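Local structure of NDP-N-acetyl-D-galactosaminuronic acid dehydrogenase (Methanosarcina mazei Go1, 3G79) at residues S147-P151 against G152-G156; K190-E194 against H195-V199; G200-D203 against E204-K208; P216-V220 against G221-P225. The protein probably oxidises UDP-N-acetyl-mannosamine to its uronate with two molecules of NAD, as a member of the UDP-glucose/GDP-mannose dehydrogenase family. One frame throughout, in Å; residues are numbered along the deposited sequence.

Contact 1. Residues S147-P151 against G152-G156; sequences STITP and GTTEG
Thr-150 to Thr-153 form a type II beta turn, closed by Thr-153 N donating to Thr-150 O over 3.1 Å, with an N-H...O angle of 156°. Gly-152 holds the third position at positive phi; at these backbone angles a CB would collide with the preceding carbonyl, 2.5 Å from Pro-151 O, so only glycine fits without strain. The same Thr-150 carbonyl takes a second bond, from the Thr-153 hydroxyl: OG1 lies 2.7 Å from Thr-150 O, in the carbonyl plane on a lone pair (C=O...O angle 133°). One residue therefore grips one oxygen with both its backbone N-H and its side chain. The Thr-153 torsion makes this possible, since OG1 stands beside its own backbone N (chi1 -53°), and CG2 is left to turn toward Ile-149. There the two side chains cross obliquely, with Ile-149 CB 3.8 Å from Thr-153 CB and the two CG2 methyls also 3.8 Å apart. Ile-149 sends its other branch past this residue, and CD1 comes to 3.3 Å from Thr-154 OG1, the side chains crossing at about a right angle. From helix 228-258, Glu-232 accepts from Gly-152 N with OE1 and from Thr-154 N with OE2. The arrangement is a turn that leads from strand 142-145 into helix 154-166, a beta-to-alpha connection of the Rossmann-type NAD binding domain.

Contact 2. Residues K190-E194 against H195-V199; sequences KNIRE and HDRIV
His-195 N donates to Asn-191 O over 2.9 Å, the last helical-type bond as the chain leaves helix 188-194, although that oxygen crowds the histidine side chain in the model, so the bond length should be read with caution. The side chains of the same two residues lie side by side and point the same way. Each has its CG beside its own backbone N, anti to the carbonyl carbon (chi1 -74° for His-195), and this common choice lays the imidazole along the asparagine. Asn-191 CA sits over the middle of the ring, 3.9 Å from its centroid, a CH-pi contact. Further out, the Asn-191 amide stacks on the imidazole with planes 16° apart, CG being 3.5 Å from His-195 NE2. Asn-191 ND2 is 3.4 Å from His-195 NE2, but the angle is poor and this is stacking without a hydrogen bond. The amide's rotation is set elsewhere, by Met-184 N donating to OD1. With an alanine in place of His-195, Asn-191 would probably lose the flat partner over its CA and amide, and a gap would open beside the helix end. More loosely, Ile-192 CG2 meets the Arg-197 guanidinium obliquely, 4.3 Å from NH1. Arg-197 reaches back to a salt bridge with Glu-146 and to the carbonyls of Ala-179 and Pro-180, while Ile-192 packs helix 188-194 on helix 30-39 and strand 197-201 runs on between strands 175-178 and 223-227.

Contact 3. Residues G200-D203 against E204-K208; sequences GGID and EASTK
Asp-203, the N-cap of helix 204-214, is hydrogen-bonded to Ser-206 and Thr-207 in the first turn. Its CG lies between its own backbone N and carbonyl carbon (chi1 37°), which carries OD2 across to Ser-206. There Asp-203 OD2 accepts twice: from Ser-206 OG at 2.5 Å, nearly in line with the carboxylate C-O bond, and from Ser-206 N at 3.2 Å, on the anti side and 26° out of the carboxylate plane. The backbone adds Thr-207 N to Asp-203 O, 3.1 Å and almost straight at 178°. A leucine in place of Asp-203 would probably leave Ser-206 N without its capping side chain and the serine hydroxyl with one partner fewer, its bond to Leu-176 N remaining.

A second set of bonds runs through Thr-207, whose OG1 accepts from Gly-201 N at 2.8 Å and donates onward to Met-226 O in the neighbouring strand. Steric fit is the third element: a CB on Gly-201 would stand 2.1 Å from Thr-207 N, so the close approach of strand and helix depends on glycine.

A carboxylate placed at a helix N terminus and holding two donors is likely to stay ionised, its negative charge matching the positive end of the helix dipole.

Contact 4. Residues P216-V220 against G221-P225; sequences PVLTV and GQVIP
Leu-218 and Val-223 meet at about a right angle, methyl against methyl: Leu-218 CD1 is 3.2 Å from Val-223 CG2, tight for two carbons. The leucine holds its CG beside its backbone N and anti to the carbonyl carbon (chi1 -66°), which swings the isobutyl group over the chain that follows. Its two methyls then part. CD1 goes forward to Val-223, where it also passes 3.7 Å from the backbone N, while CD2 stays over Gly-221, 4.1 Å from CA. Closer to the root of the leucine, CB lies 3.5 Å from Gly-221 O. Even a single CB on Gly-221 would be tight against Leu-218, coming to 3.0 Å from CD2. Val-223 offers CG2 because that methyl sits beside its own backbone N, whereas CG1 is anti to it (chi1 156°).

This is the return of a beta-alpha-beta unit, in which the chain leaves helix 204-214 and enters strand 223-227, parallel to strand 197-201 in the sheet of the NAD binding domain. No hydrogen bond links the two segments; what joins them is apolar, and the polar groups of the turn bond to neighbours: Arg-193 takes part in backbone bonds with Thr-219 and Gly-221, and Asp-196 OD2 accepts from Gln-222 N. Val-220 has a positive phi of 109°, unusual for a beta-branched residue. Its CB is directed away from residues 221-225.

From the N terminus, contact 1 comes first, turning the chain from strand 142-145 into helix 154-166. Contact 2 leads out of helix 188-194 into strand 197-201, and contact 3 follows directly, taking that strand into helix 204-214. Contact 4 ends the connection after this helix and enters strand 223-227. The four follow in series; none nests in or crosses another along the chain. In space, contacts 2 and 4 are closest, with centres about 6 Å apart, joined through Arg-197 O to Ile-224 N. Contacts 1 and 3 pack through Thr-154 and Glu-155 on Ile-202, and contacts 3 and 4 through Thr-207 on Pro-225, tying helices to one sheet.

Contact 1. Residues S147-P151 against G152-G156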
ATOM      1  N   SER A 147     -10.338   9.290  24.135  1.00 29.96           N
ATOM      2  CA  SER A 147      -9.170   8.399  24.390  1.00 30.31           C
ATOM      3  C   SER A 147      -9.085   7.283  23.328  1.00 32.06           C
ATOM      4  O   SER A 147     -10.091   6.785  22.841  1.00 31.72           O
ATOM      5  CB  SER A 147      -9.233   7.757  25.783  1.00 29.73           C
ATOM      6  OG  SER A 147      -9.525   8.696  26.827  1.00 26.01           O
ATOM      7  N   THR A 148      -7.866   6.893  22.970  1.00 33.65           N
ATOM      8  CA  THR A 148      -7.637   5.803  22.018  1.00 33.78           C
ATOM      9  C   THR A 148      -8.189   4.486  22.587  1.00 32.86           C
ATOM     10  O   THR A 148      -7.767   4.050  23.641  1.00 32.24           O
ATOM     11  CB  THR A 148      -6.114   5.706  21.717  1.00 34.86           C
ATOM     12  OG1 THR A 148      -5.673   6.899  21.046  1.00 42.74           O
ATOM     13  CG2 THR A 148      -5.784   4.457  20.888  1.00 42.67           C
ATOM     14  N   ILE A 149      -9.167   3.889  21.917  1.00 33.21           N
ATOM     15  CA  ILE A 149      -9.792   2.655  22.416  1.00 33.06           C
ATOM     16  C   ILE A 149      -9.707   1.559  21.374  1.00 33.77           C
ATOM     17  O   ILE A 149      -9.262   1.822  20.258  1.00 35.70           O
ATOM     18  CB  ILE A 149     -11.236   2.864  22.895  1.00 33.04           C
ATOM     19  CG1 ILE A 149     -12.062   3.593  21.819  1.00 34.16           C
ATOM     20  CG2 ILE A 149     -11.231   3.610  24.263  1.00 33.64           C
ATOM     21  CD1 ILE A 149     -13.559   3.907  22.204  1.00 32.87           C
ATOM     22  N   THR A 150     -10.098   0.337  21.732  1.00 32.55           N
ATOM     23  CA  THR A 150     -10.019  -0.801  20.806  1.00 31.35           C
ATOM     24  C   THR A 150     -11.353  -1.078  20.201  1.00 30.17           C
ATOM     25  O   THR A 150     -12.375  -0.897  20.861  1.00 30.90           O
ATOM     26  CB  THR A 150      -9.594  -2.103  21.510  1.00 30.80           C
ATOM     27  OG1 THR A 150     -10.600  -2.470  22.465  1.00 34.52           O
ATOM     28  CG2 THR A 150      -8.308  -1.911  22.207  1.00 34.45           C
ATOM     29  N   PRO A 151     -11.369  -1.591  18.966  1.00 29.05           N
ATOM     30  CA  PRO A 151     -12.679  -1.818  18.416  1.00 29.63           C
ATOM     31  C   PRO A 151     -13.609  -2.514  19.396  1.00 30.12           C
ATOM     32  O   PRO A 151     -13.241  -3.555  19.932  1.00 30.97           O
ATOM     33  CB  PRO A 151     -12.390  -2.720  17.210  1.00 29.39           C
ATOM     34  CG  PRO A 151     -11.072  -2.179  16.716  1.00 33.81           C
ATOM     35  CD  PRO A 151     -10.305  -1.845  17.976  1.00 28.25           C
ATOM     36  N   GLY A 152     -14.808  -1.956  19.583  1.00 29.54           N
ATOM     37  CA  GLY A 152     -15.879  -2.614  20.320  1.00 29.76           C
ATOM     38  C   GLY A 152     -16.079  -2.001  21.697  1.00 31.21           C
ATOM     39  O   GLY A 152     -17.031  -2.311  22.385  1.00 30.64           O
ATOM     40  N   THR A 153     -15.171  -1.116  22.089  1.00 33.20           N
ATOM     41  CA  THR A 153     -15.254  -0.433  23.374  1.00 35.12           C
ATOM     42  C   THR A 153     -16.501   0.493  23.513  1.00 36.76           C
ATOM     43  O   THR A 153     -17.281   0.368  24.481  1.00 38.03           O
ATOM     44  CB  THR A 153     -13.933   0.321  23.632  1.00 35.72           C
ATOM     45  OG1 THR A 153     -12.827  -0.597  23.495  1.00 26.10           O
ATOM     46  CG2 THR A 153     -13.941   1.002  25.015  1.00 26.35           C
ATOM     47  N   THR A 154     -16.715   1.394  22.550  1.00 35.85           N
ATOM     48  CA  THR A 154     -17.883   2.263  22.596  1.00 35.25           C
ATOM     49  C   THR A 154     -19.205   1.513  22.789  1.00 36.00           C
ATOM     50  O   THR A 154     -19.924   1.774  23.772  1.00 36.44           O
ATOM     51  CB  THR A 154     -17.964   3.198  21.390  1.00 34.33           C
ATOM     52  OG1 THR A 154     -16.714   3.840  21.267  1.00 26.02           O
ATOM     53  CG2 THR A 154     -19.024   4.296  21.593  1.00 25.03           C
ATOM     54  N   GLU A 155     -19.520   0.610  21.855  1.00 35.55           N
ATOM     55  CA  GLU A 155     -20.790  -0.135  21.880  1.00 35.63           C
ATOM     56  C   GLU A 155     -20.759  -1.222  22.954  1.00 36.36           C
ATOM     57  O   GLU A 155     -21.789  -1.775  23.311  1.00 37.91           O
ATOM     58  CB  GLU A 155     -21.072  -0.806  20.531  1.00 35.12           C
ATOM     59  CG  GLU A 155     -21.119   0.121  19.328  1.00 42.57           C
ATOM     60  CD  GLU A 155     -22.497   0.648  19.044  1.00 35.13           C
ATOM     61  OE1 GLU A 155     -23.419   0.358  19.848  1.00 43.70           O
ATOM     62  OE2 GLU A 155     -22.675   1.363  18.028  1.00 42.64           O
ATOM     63  N   GLY A 156     -19.575  -1.542  23.451  1.00 35.35           N
ATOM     64  CA  GLY A 156     -19.428  -2.552  24.474  1.00 35.33           C
ATOM     65  C   GLY A 156     -19.341  -1.925  25.845  1.00 36.03           C
ATOM     66  O   GLY A 156     -20.337  -1.480  26.374  1.00 35.77           O
TER

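Contact 2. Residues K190-E194 against H195-V199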
ATOM      1  N   LYS A 190      -2.238  22.665  16.602  1.00 43.65           N
ATOM      2  CA  LYS A 190      -2.524  22.614  15.170  1.00 45.76           C
ATOM      3  C   LYS A 190      -2.971  21.263  14.702  1.00 45.38           C
ATOM      4  O   LYS A 190      -3.720  21.174  13.725  1.00 45.40           O
ATOM      5  CB  LYS A 190      -1.417  23.187  14.252  1.00 48.28           C
ATOM      6  CG  LYS A 190       0.028  22.851  14.581  1.00 53.59           C
ATOM      7  CD  LYS A 190       0.938  23.977  14.056  1.00 51.27           C
ATOM      8  CE  LYS A 190       0.458  25.373  14.547  1.00 53.77           C
ATOM      9  NZ  LYS A 190       1.037  26.538  13.773  1.00 52.67           N
ATOM     10  N   ASN A 191      -2.512  20.215  15.379  1.00 44.91           N
ATOM     11  CA  ASN A 191      -3.005  18.862  15.088  1.00 44.80           C
ATOM     12  C   ASN A 191      -4.528  18.792  15.263  1.00 44.16           C
ATOM     13  O   ASN A 191      -5.245  18.422  14.343  1.00 44.69           O
ATOM     14  CB  ASN A 191      -2.311  17.814  15.969  1.00 44.91           C
ATOM     15  CG  ASN A 191      -0.882  17.510  15.527  1.00 48.79           C
ATOM     16  OD1 ASN A 191      -0.216  16.697  16.145  1.00 44.34           O
ATOM     17  ND2 ASN A 191      -0.419  18.150  14.461  1.00 44.27           N
ATOM     18  N   ILE A 192      -5.014  19.171  16.442  1.00 42.47           N
ATOM     19  CA  ILE A 192      -6.445  19.195  16.699  1.00 40.53           C
ATOM     20  C   ILE A 192      -7.183  20.070  15.671  1.00 39.15           C
ATOM     21  O   ILE A 192      -8.262  19.700  15.215  1.00 39.93           O
ATOM     22  CB  ILE A 192      -6.752  19.696  18.123  1.00 40.42           C
ATOM     23  CG1 ILE A 192      -5.960  18.886  19.173  1.00 38.87           C
ATOM     24  CG2 ILE A 192      -8.277  19.710  18.371  1.00 38.89           C
ATOM     25  CD1 ILE A 192      -6.152  19.336  20.557  1.00 39.47           C
ATOM     26  N   ARG A 193      -6.598  21.211  15.304  1.00 36.60           N
ATOM     27  CA  ARG A 193      -7.225  22.167  14.379  1.00 34.20           C
ATOM     28  C   ARG A 193      -7.124  21.780  12.906  1.00 32.94           C
ATOM     29  O   ARG A 193      -8.046  22.034  12.159  1.00 32.15           O
ATOM     30  CB  ARG A 193      -6.581  23.551  14.496  1.00 33.25           C
ATOM     31  CG  ARG A 193      -6.900  24.313  15.758  1.00 27.95           C
ATOM     32  CD  ARG A 193      -6.013  25.571  15.922  1.00 32.83           C
ATOM     33  NE  ARG A 193      -6.628  26.504  16.851  1.00 26.35           N
ATOM     34  CZ  ARG A 193      -5.973  27.327  17.664  1.00 33.45           C
ATOM     35  NH1 ARG A 193      -4.650  27.335  17.679  1.00 26.32           N
ATOM     36  NH2 ARG A 193      -6.643  28.158  18.456  1.00 25.15           N
ATOM     37  N   GLU A 194      -5.988  21.228  12.480  1.00 33.24           N
ATOM     38  CA  GLU A 194      -5.730  21.017  11.037  1.00 33.55           C
ATOM     39  C   GLU A 194      -5.939  19.559  10.581  1.00 35.61           C
ATOM     40  O   GLU A 194      -6.285  19.297   9.422  1.00 36.64           O
ATOM     41  CB  GLU A 194      -4.361  21.557  10.645  1.00 31.76           C
ATOM     42  CG  GLU A 194      -4.207  23.082  10.941  1.00 32.35           C
ATOM     43  CD  GLU A 194      -2.787  23.612  10.957  1.00 30.99           C
ATOM     44  OE1 GLU A 194      -1.848  22.844  10.670  1.00 32.87           O
ATOM     45  OE2 GLU A 194      -2.592  24.822  11.264  1.00 32.88           O
ATOM     46  N   HIS A 195      -5.772  18.618  11.500  1.00 34.80           N
ATOM     47  CA  HIS A 195      -6.067  17.234  11.217  1.00 34.99           C
ATOM     48  C   HIS A 195      -7.582  17.009  11.066  1.00 34.01           C
ATOM     49  O   HIS A 195      -8.368  17.447  11.904  1.00 34.08           O
ATOM     50  CB  HIS A 195      -5.519  16.369  12.348  1.00 36.81           C
ATOM     51  CG  HIS A 195      -4.023  16.218  12.353  1.00 41.03           C
ATOM     52  ND1 HIS A 195      -3.178  16.951  11.529  1.00 38.89           N
ATOM     53  CD2 HIS A 195      -3.219  15.407  13.088  1.00 38.43           C
ATOM     54  CE1 HIS A 195      -1.925  16.585  11.751  1.00 39.80           C
ATOM     55  NE2 HIS A 195      -1.922  15.656  12.693  1.00 40.41           N
ATOM     56  N   ASP A 196      -7.993  16.346   9.993  1.00 33.24           N
ATOM     57  CA  ASP A 196      -9.371  15.893   9.860  1.00 33.36           C
ATOM     58  C   ASP A 196      -9.658  15.069  11.073  1.00 34.04           C
ATOM     59  O   ASP A 196      -8.757  14.463  11.624  1.00 34.87           O
ATOM     60  CB  ASP A 196      -9.555  15.036   8.610  1.00 34.07           C
ATOM     61  CG  ASP A 196      -9.458  15.843   7.322  1.00 44.02           C
ATOM     62  OD1 ASP A 196      -9.140  15.236   6.291  1.00 34.90           O
ATOM     63  OD2 ASP A 196      -9.688  17.075   7.329  1.00 34.91           O
ATOM     64  N   ARG A 197     -10.905  15.077  11.526  1.00 34.57           N
ATOM     65  CA  ARG A 197     -11.268  14.511  12.819  1.00 33.90           C
ATOM     66  C   ARG A 197     -12.309  13.431  12.579  1.00 33.29           C
ATOM     67  O   ARG A 197     -13.411  13.714  12.075  1.00 33.64           O
ATOM     68  CB  ARG A 197     -11.824  15.630  13.708  1.00 34.80           C
ATOM     69  CG  ARG A 197     -12.104  15.300  15.202  1.00 27.10           C
ATOM     70  CD  ARG A 197     -10.797  14.971  15.893  1.00 34.93           C
ATOM     71  NE  ARG A 197     -11.036  14.348  17.178  1.00 28.42           N
ATOM     72  CZ  ARG A 197     -11.132  14.996  18.341  1.00 35.01           C
ATOM     73  NH1 ARG A 197     -10.974  16.300  18.384  1.00 27.24           N
ATOM     74  NH2 ARG A 197     -11.391  14.325  19.464  1.00 27.28           N
ATOM     75  N   ILE A 198     -11.958  12.189  12.894  1.00 32.15           N
ATOM     76  CA  ILE A 198     -12.922  11.081  12.763  1.00 31.10           C
ATOM     77  C   ILE A 198     -13.958  11.203  13.913  1.00 29.41           C
ATOM     78  O   ILE A 198     -13.593  11.329  15.104  1.00 27.95           O
ATOM     79  CB  ILE A 198     -12.199   9.740  12.894  1.00 31.63           C
ATOM     80  CG1 ILE A 198     -10.959   9.664  11.984  1.00 28.33           C
ATOM     81  CG2 ILE A 198     -13.139   8.576  12.796  1.00 27.11           C
ATOM     82  CD1 ILE A 198     -11.157   9.910  10.521  1.00 33.99           C
ATOM     83  N   VAL A 199     -15.242  11.204  13.572  1.00 27.76           N
ATOM     84  CA  VAL A 199     -16.260  11.331  14.624  1.00 25.02           C
ATOM     85  C   VAL A 199     -17.293  10.306  14.300  1.00 23.85           C
ATOM     86  O   VAL A 199     -17.912  10.377  13.231  1.00 25.74           O
ATOM     87  CB  VAL A 199     -16.886  12.754  14.681  1.00 25.13           C
ATOM     88  CG1 VAL A 199     -18.104  12.816  15.626  1.00 18.52           C
ATOM     89  CG2 VAL A 199     -15.852  13.760  15.132  1.00 21.44           C
TER

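Contact 3. Residues G200-D203 against E204-K208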
ATOM      1  N   GLY A 200     -17.475   9.345  15.194  1.00 21.95           N
ATOM      2  CA  GLY A 200     -18.418   8.266  14.944  1.00 23.40           C
ATOM      3  C   GLY A 200     -19.395   8.069  16.071  1.00 25.24           C
ATOM      4  O   GLY A 200     -18.985   7.855  17.233  1.00 24.80           O
ATOM      5  N   GLY A 201     -20.694   8.162  15.743  1.00 25.73           N
ATOM      6  CA  GLY A 201     -21.739   8.065  16.779  1.00 25.29           C
ATOM      7  C   GLY A 201     -22.274   6.666  16.735  1.00 25.97           C
ATOM      8  O   GLY A 201     -22.084   5.968  15.738  1.00 26.05           O
ATOM      9  N   ILE A 202     -22.934   6.248  17.806  1.00 27.49           N
ATOM     10  CA  ILE A 202     -23.553   4.918  17.868  1.00 28.99           C
ATOM     11  C   ILE A 202     -24.833   4.778  17.011  1.00 29.91           C
ATOM     12  O   ILE A 202     -25.356   3.674  16.827  1.00 30.10           O
ATOM     13  CB  ILE A 202     -23.843   4.482  19.324  1.00 28.68           C
ATOM     14  CG1 ILE A 202     -24.918   5.363  19.955  1.00 27.91           C
ATOM     15  CG2 ILE A 202     -22.581   4.504  20.139  1.00 26.65           C
ATOM     16  CD1 ILE A 202     -25.366   4.880  21.337  1.00 28.40           C
ATOM     17  N   ASP A 203     -25.338   5.924  16.549  1.00 30.03           N
ATOM     18  CA  ASP A 203     -26.461   6.046  15.634  1.00 29.78           C
ATOM     19  C   ASP A 203     -26.294   7.400  14.999  1.00 30.37           C
ATOM     20  O   ASP A 203     -25.441   8.185  15.454  1.00 31.38           O
ATOM     21  CB  ASP A 203     -27.824   5.957  16.331  1.00 29.92           C
ATOM     22  CG  ASP A 203     -27.856   6.632  17.701  1.00 36.19           C
ATOM     23  OD1 ASP A 203     -28.615   6.126  18.537  1.00 32.27           O
ATOM     24  OD2 ASP A 203     -27.175   7.659  17.955  1.00 30.77           O
ATOM     25  N   GLU A 204     -27.077   7.674  13.957  1.00 30.23           N
ATOM     26  CA  GLU A 204     -26.945   8.902  13.180  1.00 31.24           C
ATOM     27  C   GLU A 204     -27.201  10.144  14.024  1.00 30.80           C
ATOM     28  O   GLU A 204     -26.538  11.160  13.843  1.00 31.79           O
ATOM     29  CB  GLU A 204     -27.846   8.886  11.942  1.00 32.53           C
ATOM     30  CG  GLU A 204     -27.960   7.491  11.277  1.00 68.02           C
ATOM     31  CD  GLU A 204     -27.014   7.245  10.084  1.00 34.01           C
ATOM     32  OE1 GLU A 204     -26.690   6.056   9.851  1.00 68.02           O
ATOM     33  OE2 GLU A 204     -26.630   8.199   9.368  1.00 67.81           O
ATOM     34  N   ALA A 205     -28.105  10.042  14.983  1.00 29.83           N
ATOM     35  CA  ALA A 205     -28.401  11.155  15.873  1.00 29.52           C
ATOM     36  C   ALA A 205     -27.185  11.601  16.692  1.00 29.01           C
ATOM     37  O   ALA A 205     -26.942  12.813  16.823  1.00 28.90           O
ATOM     38  CB  ALA A 205     -29.576  10.814  16.784  1.00 29.42           C
ATOM     39  N   SER A 206     -26.429  10.641  17.238  1.00 28.30           N
ATOM     40  CA  SER A 206     -25.230  10.950  18.084  1.00 27.33           C
ATOM     41  C   SER A 206     -24.071  11.444  17.236  1.00 26.17           C
ATOM     42  O   SER A 206     -23.344  12.349  17.625  1.00 25.89           O
ATOM     43  CB  SER A 206     -24.750   9.710  18.856  1.00 27.50           C
ATOM     44  OG  SER A 206     -25.801   9.079  19.564  1.00 34.88           O
ATOM     45  N   THR A 207     -23.896  10.826  16.071  1.00 26.26           N
ATOM     46  CA  THR A 207     -22.977  11.334  15.052  1.00 26.17           C
ATOM     47  C   THR A 207     -23.207  12.803  14.735  1.00 27.15           C
ATOM     48  O   THR A 207     -22.261  13.575  14.724  1.00 28.26           O
ATOM     49  CB  THR A 207     -23.061  10.506  13.734  1.00 25.76           C
ATOM     50  OG1 THR A 207     -22.585   9.172  13.954  1.00 23.81           O
ATOM     51  CG2 THR A 207     -22.204  11.079  12.692  1.00 21.59           C
ATOM     52  N   LYS A 208     -24.452  13.192  14.459  1.00 28.10           N
ATOM     53  CA  LYS A 208     -24.753  14.560  14.075  1.00 28.59           C
ATOM     54  C   LYS A 208     -24.589  15.513  15.239  1.00 28.18           C
ATOM     55  O   LYS A 208     -24.173  16.672  15.037  1.00 28.28           O
ATOM     56  CB  LYS A 208     -26.149  14.690  13.472  1.00 30.15           C
ATOM     57  CG  LYS A 208     -26.122  15.154  12.011  1.00 69.18           C
ATOM     58  CD  LYS A 208     -27.113  14.371  11.128  1.00 32.52           C
ATOM     59  CE  LYS A 208     -26.580  14.218   9.712  1.00 69.19           C
ATOM     60  NZ  LYS A 208     -26.851  12.844   9.176  1.00 33.50           N
TER

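Contact 4. Residues P216-V220 against G221-P225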
ATOM      1  N   PRO A 216     -16.709  23.523  15.273  1.00 28.31           N
ATOM      2  CA  PRO A 216     -16.218  24.877  15.535  1.00 29.05           C
ATOM      3  C   PRO A 216     -14.738  25.044  15.904  1.00 31.21           C
ATOM      4  O   PRO A 216     -14.216  26.142  15.791  1.00 32.23           O
ATOM      5  CB  PRO A 216     -17.124  25.379  16.658  1.00 28.00           C
ATOM      6  CG  PRO A 216     -18.349  24.595  16.515  1.00 19.68           C
ATOM      7  CD  PRO A 216     -17.907  23.227  16.063  1.00 27.65           C
ATOM      8  N   VAL A 217     -14.048  24.009  16.340  1.00 32.02           N
ATOM      9  CA  VAL A 217     -12.614  24.185  16.619  1.00 32.28           C
ATOM     10  C   VAL A 217     -11.756  23.863  15.395  1.00 32.40           C
ATOM     11  O   VAL A 217     -10.567  24.181  15.346  1.00 33.25           O
ATOM     12  CB  VAL A 217     -12.150  23.331  17.839  1.00 33.18           C
ATOM     13  CG1 VAL A 217     -13.173  23.429  18.996  1.00 31.57           C
ATOM     14  CG2 VAL A 217     -11.930  21.876  17.444  1.00 31.30           C
ATOM     15  N   LEU A 218     -12.336  23.207  14.401  1.00 31.92           N
ATOM     16  CA  LEU A 218     -11.562  22.916  13.193  1.00 31.69           C
ATOM     17  C   LEU A 218     -11.343  24.175  12.377  1.00 30.58           C
ATOM     18  O   LEU A 218     -12.259  24.952  12.178  1.00 28.84           O
ATOM     19  CB  LEU A 218     -12.285  21.881  12.328  1.00 31.70           C
ATOM     20  CG  LEU A 218     -12.378  20.528  13.011  1.00 20.76           C
ATOM     21  CD1 LEU A 218     -13.431  19.667  12.335  1.00 31.40           C
ATOM     22  CD2 LEU A 218     -11.035  19.868  13.051  1.00 31.23           C
ATOM     23  N   THR A 219     -10.122  24.367  11.908  1.00 31.79           N
ATOM     24  CA  THR A 219      -9.791  25.487  11.042  1.00 32.14           C
ATOM     25  C   THR A 219      -8.994  24.879   9.928  1.00 33.12           C
ATOM     26  O   THR A 219      -7.790  24.858  10.031  1.00 35.09           O
ATOM     27  CB  THR A 219      -8.738  26.381  11.689  1.00 32.05           C
ATOM     28  OG1 THR A 219      -7.483  25.698  11.648  1.00 25.27           O
ATOM     29  CG2 THR A 219      -9.040  26.724  13.134  1.00 26.42           C
ATOM     30  N   VAL A 220      -9.582  24.331   8.891  1.00 31.71           N
ATOM     31  CA  VAL A 220      -8.726  23.656   7.905  1.00 30.57           C
ATOM     32  C   VAL A 220      -8.916  22.179   7.966  1.00 31.33           C
ATOM     33  O   VAL A 220      -9.057  21.536   6.927  1.00 31.68           O
ATOM     34  CB  VAL A 220      -7.217  23.940   8.098  1.00 29.49           C
ATOM     35  CG1 VAL A 220      -6.372  22.766   7.647  1.00 56.29           C
ATOM     36  CG2 VAL A 220      -6.786  25.141   7.269  1.00 55.87           C
ATOM     37  N   GLY A 221      -8.860  21.623   9.175  1.00 31.16           N
ATOM     38  CA  GLY A 221      -9.252  20.238   9.358  1.00 31.04           C
ATOM     39  C   GLY A 221     -10.718  20.096   8.997  1.00 31.49           C
ATOM     40  O   GLY A 221     -11.474  21.068   9.048  1.00 31.98           O
ATOM     41  N   GLN A 222     -11.132  18.898   8.614  1.00 31.44           N
ATOM     42  CA  GLN A 222     -12.559  18.641   8.433  1.00 31.61           C
ATOM     43  C   GLN A 222     -12.972  17.408   9.218  1.00 30.57           C
ATOM     44  O   GLN A 222     -12.170  16.487   9.441  1.00 30.09           O
ATOM     45  CB  GLN A 222     -12.902  18.360   6.972  1.00 32.85           C
ATOM     46  CG  GLN A 222     -12.635  19.449   5.943  1.00 62.27           C
ATOM     47  CD  GLN A 222     -13.332  19.126   4.608  1.00 34.43           C
ATOM     48  OE1 GLN A 222     -14.269  19.831   4.203  1.00 62.75           O
ATOM     49  NE2 GLN A 222     -12.916  18.029   3.962  1.00 62.31           N
ATOM     50  N   VAL A 223     -14.238  17.392   9.597  1.00 30.15           N
ATOM     51  CA  VAL A 223     -14.843  16.291  10.316  1.00 31.15           C
ATOM     52  C   VAL A 223     -15.153  15.156   9.347  1.00 32.23           C
ATOM     53  O   VAL A 223     -15.625  15.380   8.230  1.00 32.63           O
ATOM     54  CB  VAL A 223     -16.098  16.788  11.085  1.00 30.78           C
ATOM     55  CG1 VAL A 223     -17.049  15.692  11.354  1.00 40.01           C
ATOM     56  CG2 VAL A 223     -15.688  17.391  12.366  1.00 39.46           C
ATOM     57  N   ILE A 224     -14.833  13.929   9.751  1.00 32.77           N
ATOM     58  CA  ILE A 224     -15.147  12.746   8.927  1.00 31.59           C
ATOM     59  C   ILE A 224     -16.136  11.934   9.734  1.00 30.79           C
ATOM     60  O   ILE A 224     -15.748  11.303  10.728  1.00 32.72           O
ATOM     61  CB  ILE A 224     -13.903  11.913   8.576  1.00 31.63           C
ATOM     62  CG1 ILE A 224     -12.860  12.782   7.855  1.00 39.12           C
ATOM     63  CG2 ILE A 224     -14.304  10.686   7.702  1.00 39.01           C
ATOM     64  CD1 ILE A 224     -11.939  11.993   6.883  1.00 31.95           C
ATOM     65  N   PRO A 225     -17.426  11.989   9.353  1.00 28.93           N
ATOM     66  CA  PRO A 225     -18.494  11.391  10.187  1.00 27.50           C
ATOM     67  C   PRO A 225     -18.760   9.930   9.789  1.00 27.41           C
ATOM     68  O   PRO A 225     -18.777   9.595   8.576  1.00 27.31           O
ATOM     69  CB  PRO A 225     -19.717  12.273   9.874  1.00 26.91           C
ATOM     70  CG  PRO A 225     -19.483  12.694   8.350  1.00 17.13           C
ATOM     71  CD  PRO A 225     -17.952  12.564   8.085  1.00 27.98           C
TER